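Local coordinates for protein YlmD (Geobacillus stearothermophilus, PDB 6T1B) that cleaves adenosine, inosine and S-methyl-5'-thioadenosine with phosphate, releasing the free purine base, and also deaminates adenosine, using zinc, at residues R60-L63 with A64-A68; V88-S91 with D92-N95; Q7-A10 with R11-R15. All coordinates share one frame; numbering follows the deposited sequence. Where two conformers were deposited one is given.

In the fold
Along the chain the order is contact 3, contact 1, contact 2. Contact 3 is the hairpin of strands 6-8 and 13-16 at one edge of a six-stranded mixed sheet. Contact 1, the last turns of helix 53-67, lies with its centre about 12 Å away and touches it: Trp66 packs on Arg11, Gly12 and Trp13, and Leu67 on Trp13. The helix also rests on strands 264-269 and 74-75 of that sheet. Contact 2 follows strand 85-87, the edge of a second sheet, about 18 Å from contact 1 and about 26 Å from contact 3, centre to centre, touching neither. Of the three, contact 1 reaches the nucleoside, through Arg60 in the inosine pocket.

Contact 1 (R60-L63 with A64-A68)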
loop_
_atom_site.group_PDB
_atom_site.type_symbol
_atom_site.label_atom_id
_atom_site.label_comp_id
_atom_site.label_asym_id
_atom_site.label_seq_id
_atom_site.Cartn_x
_atom_site.Cartn_y
_atom_site.Cartn_z
ATOM N N ARG A 60 7.926 -15.105 0.508
ATOM C CA ARG A 60 7.884 -14.333 -0.727
ATOM C C ARG A 60 7.916 -15.257 -1.934
ATOM O O ARG A 60 7.191 -15.029 -2.910
ATOM C CB ARG A 60 9.047 -13.347 -0.748
ATOM C CG ARG A 60 8.920 -12.250 0.301
ATOM C CD ARG A 60 10.046 -11.241 0.158
ATOM N NE ARG A 60 9.770 -10.082 0.979
ATOM C CZ ARG A 60 10.216 -8.855 0.738
ATOM N NH1 ARG A 60 9.854 -7.857 1.540
ATOM N NH2 ARG A 60 11.034 -8.624 -0.291
ATOM N N ARG A 61 8.745 -16.311 -1.905
ATOM C CA ARG A 61 8.747 -17.286 -2.992
ATOM C C ARG A 61 7.383 -17.949 -3.139
ATOM O O ARG A 61 6.962 -18.268 -4.258
ATOM C CB ARG A 61 9.832 -18.343 -2.762
ATOM C CG ARG A 61 11.243 -17.772 -2.902
ATOM C CD ARG A 61 12.296 -18.821 -3.095
ATOM N NE ARG A 61 13.554 -18.228 -3.544
ATOM C CZ ARG A 61 13.765 -17.692 -4.747
ATOM N NH1 ARG A 61 14.954 -17.187 -5.041
ATOM N NH2 ARG A 61 12.798 -17.647 -5.653
ATOM N N ARG A 62 6.680 -18.159 -2.030
ATOM C CA ARG A 62 5.360 -18.782 -2.091
ATOM C C ARG A 62 4.369 -17.877 -2.823
ATOM O O ARG A 62 3.665 -18.324 -3.732
ATOM C CB ARG A 62 4.883 -19.106 -0.681
ATOM C CG ARG A 62 3.550 -19.827 -0.618
ATOM C CD ARG A 62 3.696 -21.250 -1.064
ATOM N NE ARG A 62 4.341 -22.050 -0.036
ATOM C CZ ARG A 62 4.922 -23.221 -0.260
ATOM N NH1 ARG A 62 5.464 -23.876 0.752
ATOM N NH2 ARG A 62 4.981 -23.725 -1.493
ATOM N N LEU A 63 4.343 -16.592 -2.480
ATOM C CA LEU A 63 3.496 -15.646 -3.217
ATOM C C LEU A 63 3.885 -15.616 -4.695
ATOM O O LEU A 63 3.019 -15.608 -5.579
ATOM C CB LEU A 63 3.587 -14.240 -2.627
ATOM C CG LEU A 63 2.797 -13.184 -3.419
ATOM C CD1 LEU A 63 1.300 -13.522 -3.440
ATOM C CD2 LEU A 63 3.036 -11.781 -2.885
ATOM N N ALA A 64 5.187 -15.585 -4.983
ATOM C CA ALA A 64 5.633 -15.608 -6.369
ATOM C C ALA A 64 5.062 -16.808 -7.119
ATOM O O ALA A 64 4.687 -16.693 -8.286
ATOM C CB ALA A 64 7.164 -15.585 -6.457
ATOM N N GLU A 65 4.979 -17.961 -6.454
ATOM C CA GLU A 65 4.379 -19.156 -7.044
ATOM C C GLU A 65 2.885 -18.953 -7.264
ATOM O O GLU A 65 2.368 -19.237 -8.351
ATOM C CB GLU A 65 4.675 -20.338 -6.108
ATOM C CG GLU A 65 3.902 -21.631 -6.338
ATOM C CD GLU A 65 3.997 -22.566 -5.125
ATOM O OE1 GLU A 65 5.002 -22.484 -4.384
ATOM O OE2 GLU A 65 3.065 -23.369 -4.894
ATOM N N TRP A 66 2.182 -18.427 -6.265
ATOM C CA TRP A 66 0.751 -18.195 -6.424
ATOM C C TRP A 66 0.459 -17.239 -7.578
ATOM O O TRP A 66 -0.512 -17.433 -8.327
ATOM C CB TRP A 66 0.172 -17.607 -5.142
ATOM C CG TRP A 66 0.219 -18.469 -3.938
ATOM C CD1 TRP A 66 0.402 -19.834 -3.883
ATOM C CD2 TRP A 66 0.070 -18.019 -2.592
ATOM N NE1 TRP A 66 0.379 -20.242 -2.570
ATOM C CE2 TRP A 66 0.170 -19.159 -1.761
ATOM C CE3 TRP A 66 -0.153 -16.775 -2.007
ATOM C CZ2 TRP A 66 0.074 -19.067 -0.368
ATOM C CZ3 TRP A 66 -0.252 -16.685 -0.628
ATOM C CH2 TRP A 66 -0.148 -17.847 0.176
ATOM N N LEU A 67 1.278 -16.217 -7.742
ATOM C CA LEU A 67 1.053 -15.194 -8.752
ATOM C C LEU A 67 1.684 -15.541 -10.097
ATOM O O LEU A 67 1.454 -14.817 -11.070
ATOM C CB LEU A 67 1.644 -13.873 -8.293
ATOM C CG LEU A 67 1.113 -13.248 -7.001
ATOM C CD1 LEU A 67 1.798 -11.928 -6.742
ATOM C CD2 LEU A 67 -0.404 -13.071 -7.079
ATOM N N ALA A 68 2.497 -16.583 -10.169
ATOM C CA ALA A 68 3.313 -16.840 -11.344
ATOM C C ALA A 68 4.069 -15.580 -11.753
ATOM O O ALA A 68 4.067 -15.173 -12.911
ATOM C CB ALA A 68 2.451 -17.370 -12.494
#
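Arg62 lays the aliphatic part of its side chain over one face of the Trp66 indole, one helical turn further on. Its CG sits above the rim of the ring, 3.6 Å from Trp66 CZ2, and the carbonyl oxygen of Arg62 lies over the same face. CG stands anti to the backbone N (chi1 -177°), and bends at the next two torsions then carry the guanidinium alongside Glu65, the two side chains pointing the same way. There Arg62 NH2 makes a salt bridge of 3.1 Å to Glu65 OE1, using the syn lone pair of that oxygen. The bond is somewhat bent (143° at the hydrogen), and the carboxylate stands nearly upright to the guanidinium, their planes 80° apart. With an alanine here, the Glu65 carboxylate would probably lose its mate across the turn and part of the indole face its cover.

On the inward side, leucines suit a buried position. Leu63 CD1 packs 3.6 Å from Leu67 CG and also meets the indole obliquely, 3.8 Å from Trp66 CE3. Phe267 of strand 264-269 touches both leucines. Beneath the side chains run the ordinary i to i+4 bonds of an alpha-helix, such as Leu67 N to Leu63 O at 2.8 Å. At the end of helix 53-67 Ala68 takes a positive phi and two bonds lead back into the last turn, a Schellman motif. Arg60 points into the inosine pocket, its guanidinium held by the carbonyl oxygens of Met45, Gly96 and Ala97. Arginine thus serves two ends on this one helix: at Arg62 it grips a carboxylate near the surface, and at Arg60, with its guanidinium tied to three backbone carbonyls, it touches the inosine, while Leu63 and Leu67, further along, pack the helix against strand 264-269.

Contact 2 (V88-S91 with D92-N95); sequences VTKS and DRGN
Asp92 turns its carboxylate back across the chain toward Thr89, and OD1 receives the Thr89 N-H on its anti lone pair, 2.9 Å away in a fairly straight bond (162°). The CG of Asp92 is anti to its own carbonyl carbon (chi1 -57°), which lets the carboxylate reach back over the turn. In return Asp92 N donates to Thr89 O at 2.9 Å, so the two residues grip each other twice. Crossing the carboxylate obliquely, Val88 brings CB within 3.4 Å of Asp92 OD1. A water donates to that same oxygen and is also bonded to Thr89 OG1.

The hydroxyl of Thr89 has a further task: OG1 accepts from Ser91 N at 3.2 Å, which makes an ST turn and leads into the short 3-10 segment that starts at Lys90. Asp92, still in the 3-10 segment, also opens a type II beta turn that runs to Asn95, closed by Asn95 N to Asp92 O. Gly94 takes its third position with a phi of 91°, where a CB would jam against the preceding carbonyl oxygen. Beyond strand 85-87 the turns set the backbones of Gly94 and Asn95 against those of Trp74 and Cys76, to which they hydrogen-bond.

On another side of the turn Lys90 and Arg93 run side by side, pointing the same way. The lysine's methylenes lie over one face of the guanidinium, with Lys90 CE 3.4 Å from Arg93 NH2. Both ends approach Glu272: Lys90 NZ forms a salt bridge with it, and Arg93 NH1, hydrogen-bonded to Gly116 O, makes a long, weak ion pair. A second water donates to Asp92 OD2 and Ser91 O, and accepts from Asn95 ND2, 3.0 Å away.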
loop_
_atom_site.group_PDB
_atom_site.type_symbol
_atom_site.label_atom_id
_atom_site.label_comp_id
_atom_site.label_asym_id
_atom_site.label_seq_id
_atom_site.Cartn_x
_atom_site.Cartn_y
_atom_site.Cartn_z
ATOM N N VAL A 88 10.647 3.190 -11.288
ATOM C CA VAL A 88 11.538 2.052 -11.480
ATOM C C VAL A 88 11.262 1.346 -12.795
ATOM O O VAL A 88 10.203 1.507 -13.409
ATOM C CB VAL A 88 11.439 1.050 -10.313
ATOM C CG1 VAL A 88 11.908 1.720 -9.024
ATOM C CG2 VAL A 88 10.001 0.537 -10.160
ATOM N N THR A 89 12.251 0.558 -13.233
ATOM C CA THR A 89 12.212 -0.148 -14.503
ATOM C C THR A 89 12.756 -1.558 -14.308
ATOM O O THR A 89 13.110 -1.970 -13.204
ATOM C CB THR A 89 13.064 0.560 -15.567
ATOM O OG1 THR A 89 14.454 0.454 -15.197
ATOM C CG2 THR A 89 12.667 2.016 -15.709
ATOM N N LYS A 90 12.848 -2.306 -15.406
ATOM C CA LYS A 90 13.397 -3.659 -15.298
ATOM C C LYS A 90 14.818 -3.659 -14.752
ATOM O O LYS A 90 15.235 -4.666 -14.161
ATOM C CB LYS A 90 13.247 -4.404 -16.622
ATOM C CG LYS A 90 11.839 -4.981 -16.778
ATOM C CD LYS A 90 11.477 -5.397 -18.198
ATOM C CE LYS A 90 12.434 -6.427 -18.748
ATOM N NZ LYS A 90 11.788 -7.227 -19.826
ATOM N N SER A 91 15.548 -2.545 -14.864
ATOM C CA SER A 91 16.903 -2.509 -14.322
ATOM C C SER A 91 16.914 -2.535 -12.800
ATOM O O SER A 91 17.976 -2.767 -12.209
ATOM C CB SER A 91 17.669 -1.288 -14.833
ATOM O OG SER A 91 17.151 -0.078 -14.317
ATOM N N ASP A 92 15.770 -2.326 -12.166
ATOM C CA ASP A 92 15.658 -2.328 -10.719
ATOM C C ASP A 92 15.139 -3.649 -10.177
ATOM O O ASP A 92 15.036 -3.796 -8.953
ATOM C CB ASP A 92 14.763 -1.171 -10.257
ATOM C CG ASP A 92 15.278 0.170 -10.734
ATOM O OD1 ASP A 92 14.572 0.845 -11.509
ATOM O OD2 ASP A 92 16.422 0.522 -10.383
ATOM N N ARG A 93 14.855 -4.617 -11.049
ATOM C CA ARG A 93 14.287 -5.870 -10.577
ATOM C C ARG A 93 15.231 -6.534 -9.595
ATOM O O ARG A 93 16.457 -6.559 -9.795
ATOM C CB ARG A 93 14.057 -6.839 -11.721
ATOM C CG ARG A 93 12.940 -6.455 -12.667
ATOM C CD ARG A 93 13.227 -7.124 -13.993
ATOM N NE ARG A 93 12.043 -7.690 -14.599
ATOM C CZ ARG A 93 12.068 -8.429 -15.696
ATOM N NH1 ARG A 93 10.937 -8.908 -16.186
ATOM N NH2 ARG A 93 13.235 -8.687 -16.290
ATOM N N GLY A 94 14.640 -7.097 -8.545
ATOM C CA GLY A 94 15.387 -7.725 -7.482
ATOM C C GLY A 94 15.759 -6.824 -6.333
ATOM O O GLY A 94 16.127 -7.337 -5.263
ATOM N N ASN A 95 15.656 -5.502 -6.479
ATOM C CA ASN A 95 16.076 -4.600 -5.415
ATOM C C ASN A 95 15.162 -4.785 -4.208
ATOM O O ASN A 95 13.951 -4.561 -4.294
ATOM C CB ASN A 95 16.018 -3.151 -5.884
ATOM C CG ASN A 95 17.121 -2.808 -6.849
ATOM O OD1 ASN A 95 17.972 -3.630 -7.176
ATOM N ND2 ASN A 95 17.105 -1.559 -7.316
HETATM O O HOH W 1 15.359 2.471 -13.407
HETATM O O HOH W 2 19.049 -1.211 -9.579
HETATM O O HOH W 3 18.265 1.515 -12.172
#

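Contact 3 (Q7-A10 with R11-R15)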
loop_
_atom_site.group_PDB
_atom_site.type_symbol
_atom_site.label_atom_id
_atom_site.label_comp_id
_atom_site.label_asym_id
_atom_site.label_seq_id
_atom_site.Cartn_x
_atom_site.Cartn_y
_atom_site.Cartn_z
ATOM N N GLN A 7 -10.935 -9.104 -2.861
ATOM C CA GLN A 7 -11.687 -10.344 -2.757
ATOM C C GLN A 7 -10.748 -11.525 -2.552
ATOM O O GLN A 7 -9.688 -11.614 -3.191
ATOM C CB GLN A 7 -12.499 -10.583 -4.024
ATOM C CG GLN A 7 -13.372 -9.422 -4.431
ATOM C CD GLN A 7 -14.046 -9.647 -5.773
ATOM O OE1 GLN A 7 -14.028 -8.775 -6.642
ATOM N NE2 GLN A 7 -14.647 -10.820 -5.945
ATOM N N GLN A 8 -11.134 -12.421 -1.653
ATOM C CA GLN A 8 -10.277 -13.526 -1.254
ATOM C C GLN A 8 -10.045 -14.472 -2.423
ATOM O O GLN A 8 -10.986 -14.897 -3.099
ATOM C CB GLN A 8 -10.956 -14.288 -0.114
ATOM C CG GLN A 8 -10.221 -15.530 0.358
ATOM C CD GLN A 8 -9.070 -15.201 1.272
ATOM O OE1 GLN A 8 -9.254 -14.578 2.318
ATOM N NE2 GLN A 8 -7.870 -15.599 0.875
ATOM N N GLU A 9 -8.779 -14.829 -2.630
ATOM C CA GLU A 9 -8.401 -15.829 -3.616
ATOM C C GLU A 9 -8.276 -17.198 -2.948
ATOM O O GLU A 9 -8.509 -17.364 -1.744
ATOM C CB GLU A 9 -7.105 -15.396 -4.297
ATOM C CG GLU A 9 -7.297 -14.229 -5.235
ATOM C CD GLU A 9 -7.928 -14.625 -6.548
ATOM O OE1 GLU A 9 -7.690 -15.762 -7.003
ATOM O OE2 GLU A 9 -8.667 -13.798 -7.125
ATOM N N ALA A 10 -7.892 -18.200 -3.740
ATOM C CA ALA A 10 -7.849 -19.565 -3.225
ATOM C C ALA A 10 -6.726 -19.775 -2.216
ATOM O O ALA A 10 -6.775 -20.747 -1.452
ATOM C CB ALA A 10 -7.741 -20.571 -4.378
ATOM N N ARG A 11 -5.722 -18.897 -2.175
ATOM C CA ARG A 11 -4.661 -18.986 -1.183
ATOM C C ARG A 11 -4.625 -17.692 -0.378
ATOM O O ARG A 11 -5.625 -16.956 -0.341
ATOM C CB ARG A 11 -3.332 -19.322 -1.858
ATOM C CG ARG A 11 -3.278 -20.775 -2.420
ATOM C CD ARG A 11 -3.428 -21.816 -1.315
ATOM N NE ARG A 11 -3.408 -23.210 -1.787
ATOM C CZ ARG A 11 -4.483 -23.932 -2.089
ATOM N NH1 ARG A 11 -5.708 -23.416 -1.998
ATOM N NH2 ARG A 11 -4.334 -25.188 -2.493
ATOM N N GLY A 12 -3.491 -17.406 0.269
ATOM C CA GLY A 12 -3.400 -16.331 1.235
ATOM C C GLY A 12 -3.219 -14.955 0.616
ATOM O O GLY A 12 -2.252 -14.249 0.937
ATOM N N TRP A 13 -4.154 -14.561 -0.265
ATOM C CA TRP A 13 -4.147 -13.209 -0.813
ATOM C C TRP A 13 -5.528 -12.778 -1.282
ATOM O O TRP A 13 -6.425 -13.593 -1.553
ATOM C CB TRP A 13 -3.114 -13.009 -1.930
ATOM C CG TRP A 13 -3.312 -13.786 -3.182
ATOM C CD1 TRP A 13 -3.159 -15.132 -3.348
ATOM C CD2 TRP A 13 -3.637 -13.256 -4.472
ATOM N NE1 TRP A 13 -3.374 -15.477 -4.652
ATOM C CE2 TRP A 13 -3.677 -14.345 -5.368
ATOM C CE3 TRP A 13 -3.910 -11.972 -4.953
ATOM C CZ2 TRP A 13 -3.975 -14.189 -6.712
ATOM C CZ3 TRP A 13 -4.205 -11.827 -6.295
ATOM C CH2 TRP A 13 -4.234 -12.923 -7.152
ATOM N N LEU A 14 -5.675 -11.455 -1.342
ATOM C CA LEU A 14 -6.885 -10.792 -1.797
ATOM C C LEU A 14 -6.575 -10.058 -3.094
ATOM O O LEU A 14 -5.607 -9.298 -3.163
ATOM C CB LEU A 14 -7.371 -9.762 -0.771
ATOM C CG LEU A 14 -7.505 -10.212 0.686
ATOM C CD1 LEU A 14 -7.987 -9.052 1.561
ATOM C CD2 LEU A 14 -8.403 -11.407 0.830
ATOM N N ARG A 15 -7.366 -10.311 -4.122
ATOM C CA ARG A 15 -7.159 -9.664 -5.403
ATOM C C ARG A 15 -7.891 -8.332 -5.426
ATOM O O ARG A 15 -9.004 -8.208 -4.901
ATOM C CB ARG A 15 -7.693 -10.573 -6.509
ATOM C CG ARG A 15 -7.585 -10.035 -7.928
ATOM C CD ARG A 15 -8.143 -11.082 -8.923
ATOM N NE ARG A 15 -7.124 -12.008 -9.427
ATOM C CZ ARG A 15 -7.341 -13.282 -9.768
ATOM N NH1 ARG A 15 -8.547 -13.827 -9.649
ATOM N NH2 ARG A 15 -6.336 -14.022 -10.219
#
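Over the centre of the Trp13 six-membered ring sits Glu9 CG, in a CH-pi contact of 3.6 Å from that carbon to the ring centroid. The Glu9 chain, bent at chi2, continues alongside the indole and sets its carboxylate over one face of the Arg15 guanidinium, the two planes 67° apart. Glu9 OE2 forms a salt bridge with Arg15 NH1; at 2.5 Å it is so short that its detail is doubtful. The Arg11 guanidinium is used at its edge instead: NH1 donates in the plane of the group to Ala10 O, 2.9 Å away, curling the long side chain back over its own neighbour.

The frame is a beta hairpin of strands 6-8 and 13-16. Gln7 and Arg15 form a hydrogen-bonded antiparallel pair, with Arg15 N to Gln7 O at 2.8 Å, whereas Gln8 and Leu14 are a non-hydrogen-bonded pair. Just beyond, Glu9 N donates to Trp13 O, 2.9 Å away. Gly12 is the centre of an inverse gamma turn in the connection between the strands.

On the Gln8 and Leu14 face, Leu14 CD2 tucks against Gln8 CA at 3.5 Å, and Arg242 and Phe251 also touch this buried leucine. Gln8, polar and on the outermost strand, suits its exposure; its NE2 donates to Glu9 O, 3.2 Å away and in the amide plane. The Trp13 CG lies between its backbone N and carbonyl carbon (chi1 65°), a setting that brings the indole beneath Glu9.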